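PDB 3UOE: dehydrogenase from Sinorhizobium meliloti, which probably acts as an oxidoreductase of the LDH2/MDH2 family, the malate/L-lactate dehydrogenases. Local coordinates for residues Ala261-Ser266 against Gly285-Leu290; Leu56-Leu61 against Ala331-Ala336; Ala46-Leu51 against Gly109-Met114. All coordinates share one frame; numbering follows the deposited sequence.

In the fold
Along the chain, helix 46-61 comes first and serves two contacts: its opening residues 46-51 meet the start of helix 109-127 in contact 3, and its last turns, 56-61, meet helix 327-339 in contact 2. Centres of those two contacts lie about 19 Å apart, and their segments alternate in sequence. Contact 1, between the end of helix 246-264 and strand 285-291, is nested within the chain loop that contact 2 closes and lies about 28 Å from it, centre to centre, across the middle of the molecule. Contacts 1 and 3 touch, because Met113 lies against Asp286 and Leu288. A helical layer is tied to the central mixed sheet, and the C-terminal region to the N-terminal helices.

Contact 1: Ala261-Ser266 against Gly285-Leu290; sequences AALAGS and GDLLIL
Apolar packing between Leu263 and Leu287 joins the last turn of helix 246-264 to strand 285-291. The side chains cross at about a right angle, and Leu287 CD2 lies 3.8 Å from Leu263 CB. With CG anti to the carbonyl carbon (chi1 -65°), the branched end of Leu287 swings toward the helix, and Leu287 CD1 also nears Leu263 CD1. Ala264 has only a methyl to fit in: its CB sits 4.2 Å from Gly285 CA, a small residue suiting the close approach of helix and strand.

The polar side chain makes a close van der Waals contact. Ser266 OG lies 3.2 Å from Gly285 CA, and a CB on Gly285 would fall 2.1 Å from that hydroxyl, so any side chain here would collide with it, consistent with a glycine. No hydrogen bond links the segments; Gly285 N is bonded to Thr162 OG1, and Asp286 OD2 to Ser161 OG.

In the backbone, Gly265 N still bonds to Ala261 O at 2.8 Å, but Gly265 has positive phi (69°), easy for glycine, and ends the helix. This is a layered alpha/beta fold: a helix packs on the middle strand of a mixed seven-stranded sheet, while helix 109-127 packs against Asp286, Leu288 and Leu290.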
loop_
_atom_site.group_PDB
_atom_site.type_symbol
_atom_site.label_atom_id
_atom_site.label_comp_id
_atom_site.label_asym_id
_atom_site.label_seq_id
_atom_site.Cartn_x
_atom_site.Cartn_y
_atom_site.Cartn_z
ATOM N N ALA A 261 6.075 -7.935 -10.235
ATOM C CA ALA A 261 7.036 -8.514 -11.167
ATOM C C ALA A 261 8.046 -9.397 -10.457
ATOM O O ALA A 261 8.235 -10.552 -10.831
ATOM C CB ALA A 261 7.773 -7.399 -11.944
ATOM N N ALA A 262 8.703 -8.840 -9.441
ATOM C CA ALA A 262 9.762 -9.545 -8.724
ATOM C C ALA A 262 9.291 -10.876 -8.173
ATOM O O ALA A 262 9.981 -11.875 -8.293
ATOM C CB ALA A 262 10.300 -8.685 -7.594
ATOM N N LEU A 263 8.109 -10.885 -7.563
ATOM C CA LEU A 263 7.629 -12.069 -6.865
ATOM C C LEU A 263 6.824 -13.018 -7.748
ATOM O O LEU A 263 7.011 -14.236 -7.675
ATOM C CB LEU A 263 6.832 -11.662 -5.624
ATOM C CG LEU A 263 7.665 -10.817 -4.650
ATOM C CD1 LEU A 263 6.823 -10.302 -3.471
ATOM C CD2 LEU A 263 8.848 -11.631 -4.149
ATOM N N ALA A 264 5.929 -12.466 -8.570
ATOM C CA ALA A 264 5.090 -13.278 -9.446
ATOM C C ALA A 264 5.840 -13.718 -10.696
ATOM O O ALA A 264 5.489 -14.729 -11.309
ATOM C CB ALA A 264 3.816 -12.528 -9.834
ATOM N N GLY A 265 6.865 -12.951 -11.071
ATOM C CA GLY A 265 7.620 -13.225 -12.280
ATOM C C GLY A 265 6.766 -12.965 -13.507
ATOM O O GLY A 265 6.867 -13.651 -14.517
ATOM N N SER A 266 5.894 -11.973 -13.407
ATOM C CA SER A 266 5.102 -11.536 -14.540
ATOM C C SER A 266 5.897 -10.435 -15.232
ATOM O O SER A 266 6.967 -10.056 -14.765
ATOM C CB SER A 266 3.766 -10.987 -14.050
ATOM O OG SER A 266 3.964 -10.109 -12.947
ATOM N N GLY A 285 0.757 -9.783 -13.366
ATOM C CA GLY A 285 0.894 -10.600 -12.173
ATOM C C GLY A 285 -0.067 -10.184 -11.074
ATOM O O GLY A 285 -0.671 -9.114 -11.140
ATOM N N ASP A 286 -0.209 -11.041 -10.065
ATOM C CA ASP A 286 -1.059 -10.774 -8.908
ATOM C C ASP A 286 -0.385 -11.340 -7.673
ATOM O O ASP A 286 0.303 -12.352 -7.747
ATOM C CB ASP A 286 -2.441 -11.417 -9.052
ATOM C CG ASP A 286 -2.866 -11.571 -10.501
ATOM O OD1 ASP A 286 -2.414 -12.540 -11.145
ATOM O OD2 ASP A 286 -3.641 -10.722 -10.993
ATOM N N LEU A 287 -0.592 -10.661 -6.553
ATOM C CA LEU A 287 -0.079 -11.074 -5.273
ATOM C C LEU A 287 -1.228 -11.121 -4.281
ATOM O O LEU A 287 -2.079 -10.223 -4.251
ATOM C CB LEU A 287 0.974 -10.096 -4.760
ATOM C CG LEU A 287 2.275 -9.955 -5.539
ATOM C CD1 LEU A 287 3.171 -8.871 -4.919
ATOM C CD2 LEU A 287 3.000 -11.302 -5.634
ATOM N N LEU A 288 -1.239 -12.182 -3.483
ATOM C CA LEU A 288 -2.155 -12.320 -2.370
ATOM C C LEU A 288 -1.340 -12.598 -1.106
ATOM O O LEU A 288 -0.568 -13.547 -1.052
ATOM C CB LEU A 288 -3.141 -13.463 -2.622
ATOM C CG LEU A 288 -4.024 -13.816 -1.420
ATOM C CD1 LEU A 288 -5.011 -12.689 -1.117
ATOM C CD2 LEU A 288 -4.757 -15.131 -1.639
ATOM N N ILE A 289 -1.488 -11.745 -0.105
ATOM C CA ILE A 289 -0.841 -11.972 1.174
ATOM C C ILE A 289 -1.906 -12.165 2.229
ATOM O O ILE A 289 -2.755 -11.295 2.425
ATOM C CB ILE A 289 0.031 -10.790 1.589
ATOM C CG1 ILE A 289 1.233 -10.674 0.662
ATOM C CG2 ILE A 289 0.484 -10.946 3.039
ATOM C CD1 ILE A 289 1.742 -9.263 0.529
ATOM N N LEU A 290 -1.871 -13.314 2.892
ATOM C CA LEU A 290 -2.785 -13.588 3.990
ATOM C C LEU A 290 -2.037 -13.542 5.312
ATOM O O LEU A 290 -0.864 -13.913 5.393
ATOM C CB LEU A 290 -3.458 -14.949 3.822
ATOM C CG LEU A 290 -4.411 -15.087 2.638
ATOM C CD1 LEU A 290 -4.829 -16.549 2.484
ATOM C CD2 LEU A 290 -5.635 -14.177 2.822
#

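Contact 2: Leu56-Leu61 against Ala331-Ala336; sequences LLEAEL and ARRAAA
Arg333 grips the carboxylate of Glu58 side-on in a two-pronged salt bridge. Its NE donates to Glu58 OE1 at 2.7 Å and its NH2 to Glu58 OE2 at 2.7 Å; both bonds are nearly straight and use the syn lone pairs of the carboxylate. The two flat groups lie 7° from coplanar, so the pairing fixes the rotation of both. Arg333 spans the distance because CG is anti to the backbone N (chi1 -174°) and the chain runs extended to NE, while Glu58 bends at its second torsion to meet it. A second arginine, Arg62, bridges to Glu58 OE1, so two positive charges share the carboxylate.

Next comes Leu61, whose CD1 lies over one face of the Arg333 guanidinium, 3.8 Å above its plane and offset toward its rim, while Leu61 O accepts a CA-H...O contact from Arg333 CA at 3.4 Å. A leucine in place of Arg333 would probably leave Glu58 without one of its two charged partners and set its carboxylate freer to turn. The small Ala336 lets the helices approach, its CB 3.9 Å from Leu61 CD2.

The helix axes come within 9.2 Å, at 98° between their directions. Leu61 also packs on Ile341 of strand 341-344 and Pro28 of helix 28-41, and Arg332 NE bonds to Arg62 O.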
loop_
_atom_site.group_PDB
_atom_site.type_symbol
_atom_site.label_atom_id
_atom_site.label_comp_id
_atom_site.label_asym_id
_atom_site.label_seq_id
_atom_site.Cartn_x
_atom_site.Cartn_y
_atom_site.Cartn_z
ATOM N N LEU A 56 -18.137 -9.968 -11.525
ATOM C CA LEU A 56 -18.585 -8.870 -12.368
ATOM C C LEU A 56 -19.888 -8.272 -11.837
ATOM O O LEU A 56 -20.064 -7.064 -11.830
ATOM C CB LEU A 56 -18.752 -9.354 -13.815
ATOM C CG LEU A 56 -17.499 -9.976 -14.456
ATOM C CD1 LEU A 56 -17.715 -10.247 -15.947
ATOM C CD2 LEU A 56 -16.244 -9.095 -14.266
ATOM N N LEU A 57 -20.791 -9.128 -11.373
ATOM C CA LEU A 57 -22.055 -8.669 -10.793
ATOM C C LEU A 57 -21.849 -7.870 -9.501
ATOM O O LEU A 57 -22.530 -6.864 -9.266
ATOM C CB LEU A 57 -22.988 -9.857 -10.549
ATOM C CG LEU A 57 -24.044 -10.107 -11.629
ATOM C CD1 LEU A 57 -25.203 -9.146 -11.443
ATOM C CD2 LEU A 57 -23.472 -9.987 -13.040
ATOM N N GLU A 58 -20.910 -8.317 -8.668
ATOM C CA GLU A 58 -20.601 -7.596 -7.443
ATOM C C GLU A 58 -20.046 -6.213 -7.769
ATOM O O GLU A 58 -20.382 -5.233 -7.113
ATOM C CB GLU A 58 -19.622 -8.382 -6.562
ATOM C CG GLU A 58 -20.224 -9.596 -5.850
ATOM C CD GLU A 58 -21.347 -9.240 -4.873
ATOM O OE1 GLU A 58 -21.321 -8.155 -4.263
ATOM O OE2 GLU A 58 -22.268 -10.061 -4.709
ATOM N N ALA A 59 -19.199 -6.138 -8.790
ATOM C CA ALA A 59 -18.703 -4.851 -9.268
ATOM C C ALA A 59 -19.868 -3.941 -9.674
ATOM O O ALA A 59 -19.967 -2.808 -9.192
ATOM C CB ALA A 59 -17.729 -5.041 -10.435
ATOM N N GLU A 60 -20.737 -4.442 -10.556
ATOM C CA GLU A 60 -21.946 -3.719 -10.968
ATOM C C GLU A 60 -22.763 -3.264 -9.754
ATOM O O GLU A 60 -23.077 -2.089 -9.621
ATOM C CB GLU A 60 -22.828 -4.594 -11.859
ATOM C CG GLU A 60 -22.198 -5.006 -13.168
ATOM C CD GLU A 60 -22.050 -3.849 -14.143
ATOM O OE1 GLU A 60 -22.467 -2.720 -13.815
ATOM O OE2 GLU A 60 -21.522 -4.073 -15.248
ATOM N N LEU A 61 -23.085 -4.200 -8.865
ATOM C CA LEU A 61 -23.921 -3.897 -7.696
ATOM C C LEU A 61 -23.309 -2.827 -6.795
ATOM O O LEU A 61 -24.029 -2.054 -6.152
ATOM C CB LEU A 61 -24.200 -5.164 -6.872
ATOM C CG LEU A 61 -25.073 -6.275 -7.464
ATOM C CD1 LEU A 61 -24.930 -7.560 -6.646
ATOM C CD2 LEU A 61 -26.547 -5.853 -7.573
ATOM N N ALA A 331 -23.518 -0.045 1.127
ATOM C CA ALA A 331 -24.755 0.711 0.933
ATOM C C ALA A 331 -25.223 0.665 -0.525
ATOM O O ALA A 331 -26.412 0.517 -0.793
ATOM C CB ALA A 331 -24.597 2.158 1.408
ATOM N N ARG A 332 -24.291 0.786 -1.468
ATOM C CA ARG A 332 -24.659 0.716 -2.882
ATOM C C ARG A 332 -25.146 -0.676 -3.269
ATOM O O ARG A 332 -26.111 -0.809 -4.020
ATOM C CB ARG A 332 -23.506 1.156 -3.777
ATOM C CG ARG A 332 -23.177 2.630 -3.642
ATOM C CD ARG A 332 -22.104 3.089 -4.633
ATOM N NE ARG A 332 -20.757 2.645 -4.273
ATOM C CZ ARG A 332 -19.932 3.314 -3.469
ATOM N NH1 ARG A 332 -20.321 4.460 -2.916
ATOM N NH2 ARG A 332 -18.719 2.832 -3.213
ATOM N N ARG A 333 -24.506 -1.714 -2.737
ATOM C CA ARG A 333 -24.912 -3.078 -3.080
ATOM C C ARG A 333 -26.350 -3.331 -2.650
ATOM O O ARG A 333 -27.156 -3.841 -3.420
ATOM C CB ARG A 333 -23.989 -4.123 -2.453
ATOM C CG ARG A 333 -24.296 -5.534 -2.906
ATOM C CD ARG A 333 -23.479 -6.572 -2.143
ATOM N NE ARG A 333 -23.550 -7.869 -2.805
ATOM C CZ ARG A 333 -24.588 -8.702 -2.724
ATOM N NH1 ARG A 333 -25.654 -8.379 -2.008
ATOM N NH2 ARG A 333 -24.564 -9.861 -3.372
ATOM N N ALA A 334 -26.657 -2.957 -1.413
ATOM C CA ALA A 334 -27.986 -3.149 -0.850
ATOM C C ALA A 334 -29.057 -2.457 -1.688
ATOM O O ALA A 334 -30.149 -2.983 -1.858
ATOM C CB ALA A 334 -28.033 -2.655 0.595
ATOM N N ALA A 335 -28.741 -1.278 -2.213
ATOM C CA ALA A 335 -29.715 -0.522 -2.997
ATOM C C ALA A 335 -29.909 -1.101 -4.404
ATOM O O ALA A 335 -31.014 -1.090 -4.939
ATOM C CB ALA A 335 -29.317 0.955 -3.068
ATOM N N ALA A 336 -28.841 -1.617 -5.003
ATOM C CA ALA A 336 -28.936 -2.153 -6.357
ATOM C C ALA A 336 -29.573 -3.538 -6.380
ATOM O O ALA A 336 -30.227 -3.916 -7.351
ATOM C CB ALA A 336 -27.567 -2.171 -7.029
#

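Contact 3: Ala46-Leu51 against Gly109-Met114; sequences ADSARL and GPVVMM
Leu51 pushes into the first turn of helix 109-127 and has the most surface buried in this contact. Its first torsion (171°) turns CG away from its own N and toward helix 109-127. Leu51 CD2 lies 3.5 Å from Pro110 O and 3.8 Å from Met114 CG. Leu51 CG rests 4.1 Å from Pro110 CB. Met114, a selenomethionine, bends at its second and third torsions and fits the leucine with its aliphatic part. Pro110 suits the opening turn of a helix, where its lack of an N-H costs no helical bond.

The arrangement is a near-perpendicular helix crossing: the axes run at 107° to each other and approach to 9.3 Å, so the two helices meet over a short patch. Tyr145 and Tyr146 of helix 144-152 pack beside it, on Leu51 and on Pro110 and Met114 respectively.

Val111, the second most buried, presents its gamma methyls to Ser48. Val111 CG2 lies 3.6 Å from Ser48 CB, and Ser48 OG sits 3.7 Å from Val111 CG1. A small serine suits this spot, since the CA atoms of Ser48 and Val111 are 6.1 Å apart. Arg89 packs against both residues and also forms a salt bridge with Asp47.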
loop_
_atom_site.group_PDB
_atom_site.type_symbol
_atom_site.label_atom_id
_atom_site.label_comp_id
_atom_site.label_asym_id
_atom_site.label_seq_id
_atom_site.Cartn_x
_atom_site.Cartn_y
_atom_site.Cartn_z
ATOM N N ALA A 46 -19.496 -25.173 -13.966
ATOM C CA ALA A 46 -20.588 -24.363 -13.396
ATOM C C ALA A 46 -20.192 -23.570 -12.143
ATOM O O ALA A 46 -20.613 -22.424 -11.968
ATOM C CB ALA A 46 -21.822 -25.224 -13.128
ATOM N N ASP A 47 -19.386 -24.166 -11.273
ATOM C CA ASP A 47 -18.958 -23.461 -10.064
ATOM C C ASP A 47 -18.060 -22.287 -10.441
ATOM O O ASP A 47 -18.201 -21.182 -9.915
ATOM C CB ASP A 47 -18.235 -24.403 -9.088
ATOM C CG ASP A 47 -16.981 -25.023 -9.687
ATOM O OD1 ASP A 47 -17.001 -25.391 -10.878
ATOM O OD2 ASP A 47 -15.969 -25.149 -8.970
ATOM N N SER A 48 -17.143 -22.537 -11.364
ATOM C CA SER A 48 -16.254 -21.492 -11.858
ATOM C C SER A 48 -17.000 -20.419 -12.658
ATOM O O SER A 48 -16.677 -19.230 -12.559
ATOM C CB SER A 48 -15.124 -22.097 -12.689
ATOM O OG SER A 48 -14.264 -22.851 -11.857
ATOM N N ALA A 49 -17.992 -20.834 -13.443
ATOM C CA ALA A 49 -18.776 -19.874 -14.214
ATOM C C ALA A 49 -19.496 -18.911 -13.272
ATOM O O ALA A 49 -19.531 -17.708 -13.496
ATOM C CB ALA A 49 -19.784 -20.594 -15.128
ATOM N N ARG A 50 -20.063 -19.465 -12.209
ATOM C CA ARG A 50 -20.803 -18.699 -11.216
ATOM C C ARG A 50 -19.881 -17.685 -10.543
ATOM O O ARG A 50 -20.269 -16.544 -10.312
ATOM C CB ARG A 50 -21.408 -19.658 -10.180
ATOM C CG ARG A 50 -22.141 -18.999 -9.038
ATOM C CD ARG A 50 -23.196 -18.022 -9.546
ATOM N NE ARG A 50 -23.936 -17.421 -8.442
ATOM C CZ ARG A 50 -25.084 -17.894 -7.964
ATOM N NH1 ARG A 50 -25.644 -18.976 -8.504
ATOM N NH2 ARG A 50 -25.676 -17.276 -6.951
ATOM N N LEU A 51 -18.657 -18.112 -10.249
ATOM C CA LEU A 51 -17.685 -17.276 -9.549
ATOM C C LEU A 51 -17.217 -16.114 -10.433
ATOM O O LEU A 51 -17.241 -14.957 -10.016
ATOM C CB LEU A 51 -16.481 -18.113 -9.092
ATOM C CG LEU A 51 -15.293 -17.320 -8.532
ATOM C CD1 LEU A 51 -15.669 -16.539 -7.251
ATOM C CD2 LEU A 51 -14.120 -18.240 -8.285
ATOM N N GLY A 109 -9.119 -15.344 -13.995
ATOM C CA GLY A 109 -8.524 -14.730 -12.815
ATOM C C GLY A 109 -9.115 -15.164 -11.479
ATOM O O GLY A 109 -8.412 -15.686 -10.620
ATOM N N PRO A 110 -10.413 -14.921 -11.281
ATOM C CA PRO A 110 -11.064 -15.221 -10.000
ATOM C C PRO A 110 -10.979 -16.700 -9.615
ATOM O O PRO A 110 -10.892 -17.022 -8.430
ATOM C CB PRO A 110 -12.522 -14.826 -10.247
ATOM C CG PRO A 110 -12.454 -13.813 -11.314
ATOM C CD PRO A 110 -11.304 -14.198 -12.201
ATOM N N VAL A 111 -11.020 -17.585 -10.604
ATOM C CA VAL A 111 -10.910 -19.020 -10.335
ATOM C C VAL A 111 -9.524 -19.351 -9.789
ATOM O O VAL A 111 -9.372 -20.180 -8.884
ATOM C CB VAL A 111 -11.152 -19.861 -11.609
ATOM C CG1 VAL A 111 -10.920 -21.354 -11.335
ATOM C CG2 VAL A 111 -12.558 -19.601 -12.168
ATOM N N VAL A 112 -8.509 -18.713 -10.360
ATOM C CA VAL A 112 -7.138 -18.997 -9.968
ATOM C C VAL A 112 -6.862 -18.352 -8.612
ATOM O O VAL A 112 -6.254 -18.964 -7.745
ATOM C CB VAL A 112 -6.119 -18.504 -11.034
ATOM C CG1 VAL A 112 -4.702 -18.469 -10.452
ATOM C CG2 VAL A 112 -6.167 -19.395 -12.282
HETATM N N MSE A 113 -7.335 -17.121 -8.437
HETATM C CA MSE A 113 -7.182 -16.408 -7.174
HETATM C C MSE A 113 -7.828 -17.158 -5.999
HETATM O O MSE A 113 -7.189 -17.370 -4.965
HETATM C CB MSE A 113 -7.765 -14.994 -7.288
HETATM C CG MSE A 113 -7.685 -14.174 -6.020
HETATM SE SE MSE A 113 -5.842 -13.913 -5.368
HETATM C CE MSE A 113 -5.305 -12.441 -6.565
HETATM N N MSE A 114 -9.090 -17.558 -6.155
HETATM C CA MSE A 114 -9.800 -18.215 -5.054
HETATM C C MSE A 114 -9.200 -19.580 -4.710
HETATM O O MSE A 114 -9.243 -20.021 -3.568
HETATM C CB MSE A 114 -11.307 -18.324 -5.334
HETATM C CG MSE A 114 -12.038 -16.977 -5.313
HETATM SE SE MSE A 114 -11.797 -15.982 -3.631
HETATM C CE MSE A 114 -12.651 -17.232 -2.400
#